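Local atomic coordinates of chitooligosaccharide oxidase (Gibberella zeae, PDB entry 6Y0R), a protein that oxidises the C1 hydroxyl of chitooligosaccharides to the lactone with a bicovalently bound FAD, passing the electrons to oxygen to give hydrogen peroxide. Residues L351-S356 with S433-A438; F405-S410 with K426-S431. All coordinates share one frame; numbering follows the deposited sequence.

Contact 1 (L351-S356 with S433-A438); sequences LAEFKS and SSSLKA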
loop_
_atom_site.group_PDB
_atom_site.type_symbol
_atom_site.label_atom_id
_atom_site.label_comp_id
_atom_site.label_asym_id
_atom_site.label_seq_id
_atom_site.Cartn_x
_atom_site.Cartn_y
_atom_site.Cartn_z
ATOM N N LEU A 351 -4.205 -24.804 -12.552
ATOM C CA LEU A 351 -3.314 -24.749 -13.737
ATOM C C LEU A 351 -4.140 -24.301 -14.947
ATOM O O LEU A 351 -3.672 -23.490 -15.717
ATOM C CB LEU A 351 -2.707 -26.134 -13.984
ATOM C CG LEU A 351 -1.803 -26.328 -15.207
ATOM C CD1 LEU A 351 -0.553 -25.444 -15.085
ATOM C CD2 LEU A 351 -1.414 -27.769 -15.480
ATOM N N ALA A 352 -5.306 -24.647 -15.140
ATOM C CA ALA A 352 -6.174 -24.149 -16.233
ATOM C C ALA A 352 -6.328 -22.625 -16.134
ATOM O O ALA A 352 -6.295 -21.940 -17.156
ATOM C CB ALA A 352 -7.504 -24.864 -16.162
ATOM N N GLU A 353 -6.510 -22.072 -14.927
ATOM C CA GLU A 353 -6.569 -20.601 -14.729
ATOM C C GLU A 353 -5.229 -19.968 -15.117
ATOM O O GLU A 353 -5.213 -18.943 -15.782
ATOM C CB GLU A 353 -6.960 -20.299 -13.288
ATOM C CG GLU A 353 -8.437 -20.570 -13.051
ATOM C CD GLU A 353 -8.931 -20.773 -11.627
ATOM O OE1 GLU A 353 -8.123 -21.046 -10.699
ATOM O OE2 GLU A 353 -10.183 -20.714 -11.460
ATOM N N PHE A 354 -4.095 -20.585 -14.764
ATOM C CA PHE A 354 -2.806 -20.008 -15.192
ATOM C C PHE A 354 -2.707 -20.066 -16.721
ATOM O O PHE A 354 -2.150 -19.149 -17.325
ATOM C CB PHE A 354 -1.622 -20.692 -14.515
ATOM C CG PHE A 354 -1.383 -20.248 -13.096
ATOM C CD1 PHE A 354 -1.073 -18.919 -12.832
ATOM C CD2 PHE A 354 -1.475 -21.131 -12.021
ATOM C CE1 PHE A 354 -0.817 -18.501 -11.535
ATOM C CE2 PHE A 354 -1.211 -20.700 -10.722
ATOM C CZ PHE A 354 -0.878 -19.392 -10.481
ATOM N N LYS A 355 -3.212 -21.132 -17.358
ATOM C CA LYS A 355 -3.216 -21.207 -18.846
ATOM C C LYS A 355 -4.017 -20.055 -19.467
ATOM O O LYS A 355 -3.504 -19.446 -20.402
ATOM C CB LYS A 355 -3.758 -22.552 -19.343
ATOM C CG LYS A 355 -2.756 -23.678 -19.232
ATOM C CD LYS A 355 -3.254 -24.993 -19.846
ATOM C CE LYS A 355 -2.271 -26.113 -19.570
ATOM N NZ LYS A 355 -2.873 -27.457 -19.747
ATOM N N SER A 356 -5.181 -19.696 -18.910
ATOM C CA SER A 356 -6.006 -18.563 -19.411
ATOM C C SER A 356 -5.207 -17.276 -19.315
ATOM O O SER A 356 -5.163 -16.488 -20.250
ATOM C CB SER A 356 -7.294 -18.405 -18.659
ATOM O OG SER A 356 -8.032 -19.606 -18.741
ATOM N N SER A 433 -9.743 -13.367 -12.947
ATOM C CA SER A 433 -10.807 -13.200 -11.940
ATOM C C SER A 433 -12.141 -13.715 -12.496
ATOM O O SER A 433 -12.949 -14.142 -11.689
ATOM C CB SER A 433 -10.923 -11.783 -11.424
ATOM O OG SER A 433 -11.203 -10.885 -12.485
ATOM N N SER A 434 -12.327 -13.730 -13.817
ATOM C CA SER A 434 -13.652 -14.103 -14.382
ATOM C C SER A 434 -13.904 -15.605 -14.176
ATOM O O SER A 434 -15.063 -16.046 -14.291
ATOM C CB SER A 434 -13.793 -13.656 -15.810
ATOM O OG SER A 434 -12.886 -14.351 -16.639
ATOM N N SER A 435 -12.884 -16.384 -13.821
ATOM C CA SER A 435 -13.019 -17.830 -13.566
ATOM C C SER A 435 -13.137 -18.127 -12.074
ATOM O O SER A 435 -13.284 -19.310 -11.756
ATOM C CB SER A 435 -11.869 -18.574 -14.171
ATOM O OG SER A 435 -10.735 -18.449 -13.342
ATOM N N LEU A 436 -13.058 -17.132 -11.179
ATOM C CA LEU A 436 -13.062 -17.367 -9.705
ATOM C C LEU A 436 -14.478 -17.340 -9.116
ATOM O O LEU A 436 -15.305 -16.580 -9.628
ATOM C CB LEU A 436 -12.225 -16.277 -9.050
ATOM C CG LEU A 436 -10.741 -16.313 -9.385
ATOM C CD1 LEU A 436 -10.007 -15.189 -8.662
ATOM C CD2 LEU A 436 -10.136 -17.675 -9.061
ATOM N N LYS A 437 -14.722 -18.087 -8.039
ATOM C CA LYS A 437 -16.042 -18.086 -7.343
ATOM C C LYS A 437 -16.272 -16.689 -6.766
ATOM O O LYS A 437 -15.317 -16.125 -6.232
ATOM C CB LYS A 437 -16.078 -19.112 -6.208
ATOM C CG LYS A 437 -16.206 -20.570 -6.633
ATOM C CD LYS A 437 -16.060 -21.556 -5.469
ATOM C CE LYS A 437 -14.633 -21.708 -4.974
ATOM N NZ LYS A 437 -14.581 -22.001 -3.522
ATOM N N ALA A 438 -17.494 -16.171 -6.856
ATOM C CA ALA A 438 -17.889 -14.858 -6.303
ATOM C C ALA A 438 -17.609 -14.882 -4.799
ATOM O O ALA A 438 -17.798 -15.943 -4.165
ATOM C CB ALA A 438 -19.337 -14.577 -6.611
#
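The carboxylate of E353 reaches across from the first turn of helix 351-367 to S435, which sits in the type I beta turn S433-L436 where helix 420-433 runs out. The two meet over a small area at the surface of the domain. S435 OG lies 3.0 Å from E353 OE2, close enough for a hydrogen bond, but its single proton also has the carbonyl O of I432 within reach, so the donation is not settled. The same hydroxyl presses on the aliphatic part of the glutamate, 3.1 Å from E353 CG. S435 O adds a second acceptor 3.4 Å from E353 OE2, a closeness that does not bond and is probably offset by the T350 N-H and the helix start. Crossing the glutamate at a slant, L436 brings CD2 to 3.9 Å from E353 OE2 and puts a methyl group beside the oxygen.

Further out, E353 OE1 accepts the backbone N-H of T350, the glutamate half of a capping-box arrangement at the helix start. That bond fixes OE1 at the helix start and turns OE2 to S435. With CG anti to the carbonyl carbon (chi1 -74°) and the chain extended beyond it, the acid group spans the gap. On the other side, S435 OG stands between its own N and C (chi1 78°), where it can turn back toward I432. L436 also rests on L349 and W441. The turn carrying S435 and L436 is closed by L436 N, 3.0 Å from S433 O.

Contact 2 (F405-S410 with K426-S431); sequences FQFYDS and KGLRQS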
loop_
_atom_site.group_PDB
_atom_site.type_symbol
_atom_site.label_atom_id
_atom_site.label_comp_id
_atom_site.label_asym_id
_atom_site.label_seq_id
_atom_site.Cartn_x
_atom_site.Cartn_y
_atom_site.Cartn_z
ATOM N N PHE A 405 -1.849 -9.802 -6.870
ATOM C CA PHE A 405 -1.379 -9.319 -8.162
ATOM C C PHE A 405 -1.476 -7.780 -8.177
ATOM O O PHE A 405 -2.496 -7.181 -7.678
ATOM C CB PHE A 405 -2.273 -9.804 -9.305
ATOM C CG PHE A 405 -2.239 -11.282 -9.596
ATOM C CD1 PHE A 405 -2.991 -12.166 -8.843
ATOM C CD2 PHE A 405 -1.434 -11.783 -10.599
ATOM C CE1 PHE A 405 -2.950 -13.526 -9.109
ATOM C CE2 PHE A 405 -1.412 -13.133 -10.873
ATOM C CZ PHE A 405 -2.173 -14.004 -10.131
ATOM N N GLN A 406 -0.443 -7.176 -8.759
ATOM C CA GLN A 406 -0.451 -5.750 -9.096
ATOM C C GLN A 406 -0.333 -5.608 -10.620
ATOM O O GLN A 406 0.551 -6.226 -11.182
ATOM C CB GLN A 406 0.664 -5.009 -8.377
ATOM C CG GLN A 406 0.663 -3.564 -8.807
ATOM C CD GLN A 406 1.695 -2.727 -8.104
ATOM O OE1 GLN A 406 2.697 -3.204 -7.519
ATOM N NE2 GLN A 406 1.460 -1.445 -8.165
ATOM N N PHE A 407 -1.227 -4.856 -11.248
ATOM C CA PHE A 407 -1.205 -4.628 -12.718
ATOM C C PHE A 407 -0.970 -3.142 -12.960
ATOM O O PHE A 407 -1.628 -2.342 -12.312
ATOM C CB PHE A 407 -2.523 -5.043 -13.373
ATOM C CG PHE A 407 -3.046 -6.404 -12.984
ATOM C CD1 PHE A 407 -2.542 -7.547 -13.588
ATOM C CD2 PHE A 407 -3.969 -6.550 -11.957
ATOM C CE1 PHE A 407 -3.022 -8.804 -13.256
ATOM C CE2 PHE A 407 -4.466 -7.814 -11.635
ATOM C CZ PHE A 407 -3.956 -8.933 -12.257
ATOM N N TYR A 408 -0.037 -2.801 -13.836
ATOM C CA TYR A 408 0.446 -1.405 -13.986
ATOM C C TYR A 408 0.649 -1.082 -15.465
ATOM O O TYR A 408 1.159 -1.943 -16.204
ATOM C CB TYR A 408 1.724 -1.245 -13.183
ATOM C CG TYR A 408 2.107 0.123 -12.705
ATOM C CD1 TYR A 408 2.820 0.979 -13.524
ATOM C CD2 TYR A 408 1.902 0.489 -11.382
ATOM C CE1 TYR A 408 3.289 2.212 -13.072
ATOM C CE2 TYR A 408 2.339 1.724 -10.921
ATOM C CZ TYR A 408 3.050 2.576 -11.754
ATOM O OH TYR A 408 3.484 3.766 -11.249
ATOM N N ASP A 409 0.238 0.124 -15.860
ATOM C CA ASP A 409 0.458 0.626 -17.241
ATOM C C ASP A 409 0.834 2.093 -17.135
ATOM O O ASP A 409 0.063 2.850 -16.551
ATOM C CB ASP A 409 -0.773 0.392 -18.077
ATOM C CG ASP A 409 -0.592 0.803 -19.538
ATOM O OD1 ASP A 409 0.554 0.766 -20.023
ATOM O OD2 ASP A 409 -1.610 1.021 -20.159
ATOM N N SER A 410 1.965 2.466 -17.726
ATOM C CA SER A 410 2.596 3.792 -17.569
ATOM C C SER A 410 2.801 4.425 -18.950
ATOM O O SER A 410 3.096 3.694 -19.889
ATOM C CB SER A 410 3.928 3.614 -16.887
ATOM O OG SER A 410 4.502 4.858 -16.662
ATOM N N LYS A 426 -7.898 -4.278 -17.431
ATOM C CA LYS A 426 -9.100 -5.063 -17.097
ATOM C C LYS A 426 -8.973 -6.476 -17.676
ATOM O O LYS A 426 -9.329 -7.449 -17.015
ATOM C CB LYS A 426 -10.354 -4.377 -17.630
ATOM C CG LYS A 426 -11.643 -5.075 -17.237
ATOM C CD LYS A 426 -12.891 -4.284 -17.578
ATOM C CE LYS A 426 -12.980 -3.964 -19.054
ATOM N NZ LYS A 426 -13.838 -4.919 -19.797
ATOM N N GLY A 427 -8.500 -6.588 -18.912
ATOM C CA GLY A 427 -8.414 -7.900 -19.576
ATOM C C GLY A 427 -7.367 -8.773 -18.887
ATOM O O GLY A 427 -7.664 -9.965 -18.666
ATOM N N LEU A 428 -6.228 -8.196 -18.526
ATOM C CA LEU A 428 -5.152 -8.917 -17.775
ATOM C C LEU A 428 -5.745 -9.482 -16.486
ATOM O O LEU A 428 -5.574 -10.686 -16.161
ATOM C CB LEU A 428 -4.017 -7.947 -17.451
ATOM C CG LEU A 428 -2.766 -7.971 -18.308
ATOM C CD1 LEU A 428 -1.834 -6.887 -17.773
ATOM C CD2 LEU A 428 -2.097 -9.354 -18.286
ATOM N N ARG A 429 -6.431 -8.635 -15.723
ATOM C CA ARG A 429 -6.984 -9.071 -14.430
ATOM C C ARG A 429 -8.085 -10.115 -14.645
ATOM O O ARG A 429 -8.119 -11.141 -13.960
ATOM C CB ARG A 429 -7.519 -7.855 -13.673
ATOM C CG ARG A 429 -8.116 -8.247 -12.337
ATOM C CD ARG A 429 -8.576 -7.044 -11.556
ATOM N NE ARG A 429 -9.919 -6.706 -11.982
ATOM C CZ ARG A 429 -10.238 -5.765 -12.811
ATOM N NH1 ARG A 429 -11.523 -5.543 -13.103
ATOM N NH2 ARG A 429 -9.270 -5.017 -13.334
ATOM N N GLN A 430 -9.013 -9.837 -15.561
ATOM C CA GLN A 430 -10.190 -10.711 -15.754
ATOM C C GLN A 430 -9.787 -12.051 -16.379
ATOM O O GLN A 430 -10.562 -12.988 -16.160
ATOM C CB GLN A 430 -11.261 -10.004 -16.594
ATOM C CG GLN A 430 -12.013 -8.958 -15.796
ATOM C CD GLN A 430 -13.134 -8.331 -16.591
ATOM O OE1 GLN A 430 -13.111 -8.347 -17.816
ATOM N NE2 GLN A 430 -14.105 -7.773 -15.876
ATOM N N SER A 431 -8.629 -12.148 -17.042
ATOM C CA SER A 431 -8.103 -13.453 -17.540
ATOM C C SER A 431 -8.004 -14.426 -16.371
ATOM O O SER A 431 -8.067 -15.647 -16.612
ATOM C CB SER A 431 -6.800 -13.338 -18.267
ATOM O OG SER A 431 -5.725 -13.031 -17.371
#
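F407 lays its ring against R429 and L428, joining strand 403-411 to helix 420-433 where that helix packs on the seven-stranded antiparallel sheet. From F407 CB, CG runs anti to the carbonyl carbon (chi1 -48°), which carries the ring toward the helix. On one side of the ring CD1 comes 4.2 Å from L428 CB, an oblique approach. Further along the same side, CE1 meets the helix backbone, 4.1 Å from R429 CA. CZ, at the tip, lies closer, 3.7 Å from R429 CA, which sits over one ring face. Returning along the other side, CE2 touches R429 twice, at CB and CG, both at 3.7 Å. R429 CB makes an off-centre CH-pi contact, 4.2 Å from the F407 ring centroid and 29° off its normal.

R429 thus offers its methylenes, not its charge: the chain bends at chi3 and the guanidinium leads away toward D449, with which NH2 forms a long, weak ion pair. L374 and L344 of the flanking strands also touch F407. Its strand neighbour Y408 points away from the helix and stacks with F339 and W373 of the adjoining strands. L428 packs against F360 and V361 of helix 351-367, while its carbonyl O receives a hydrogen bond from S431 OG at 2.6 Å, the donor tilted 30° from the carbonyl plane.

In the fold
The two contacts lie about 14 Å apart, centre to centre, on the same side of the chain's centre, contact 1 at the surface and contact 2 buried. Along the chain contact 2 is nested within contact 1: 351-356, 405-410, 426-431, then 433-438. Helix 420-433 ties them together, packing on strand 403-411 at 426-431 and ending in the turn that meets helix 351-367. They touch directly, S356 CB lying 3.5 Å from S431 O. Both helices thus belong to one layer beside the seven-stranded antiparallel sheet, the substrate-domain sheet as in related flavoprotein oxidases; the F407 side chain is still about 13 Å from FAD.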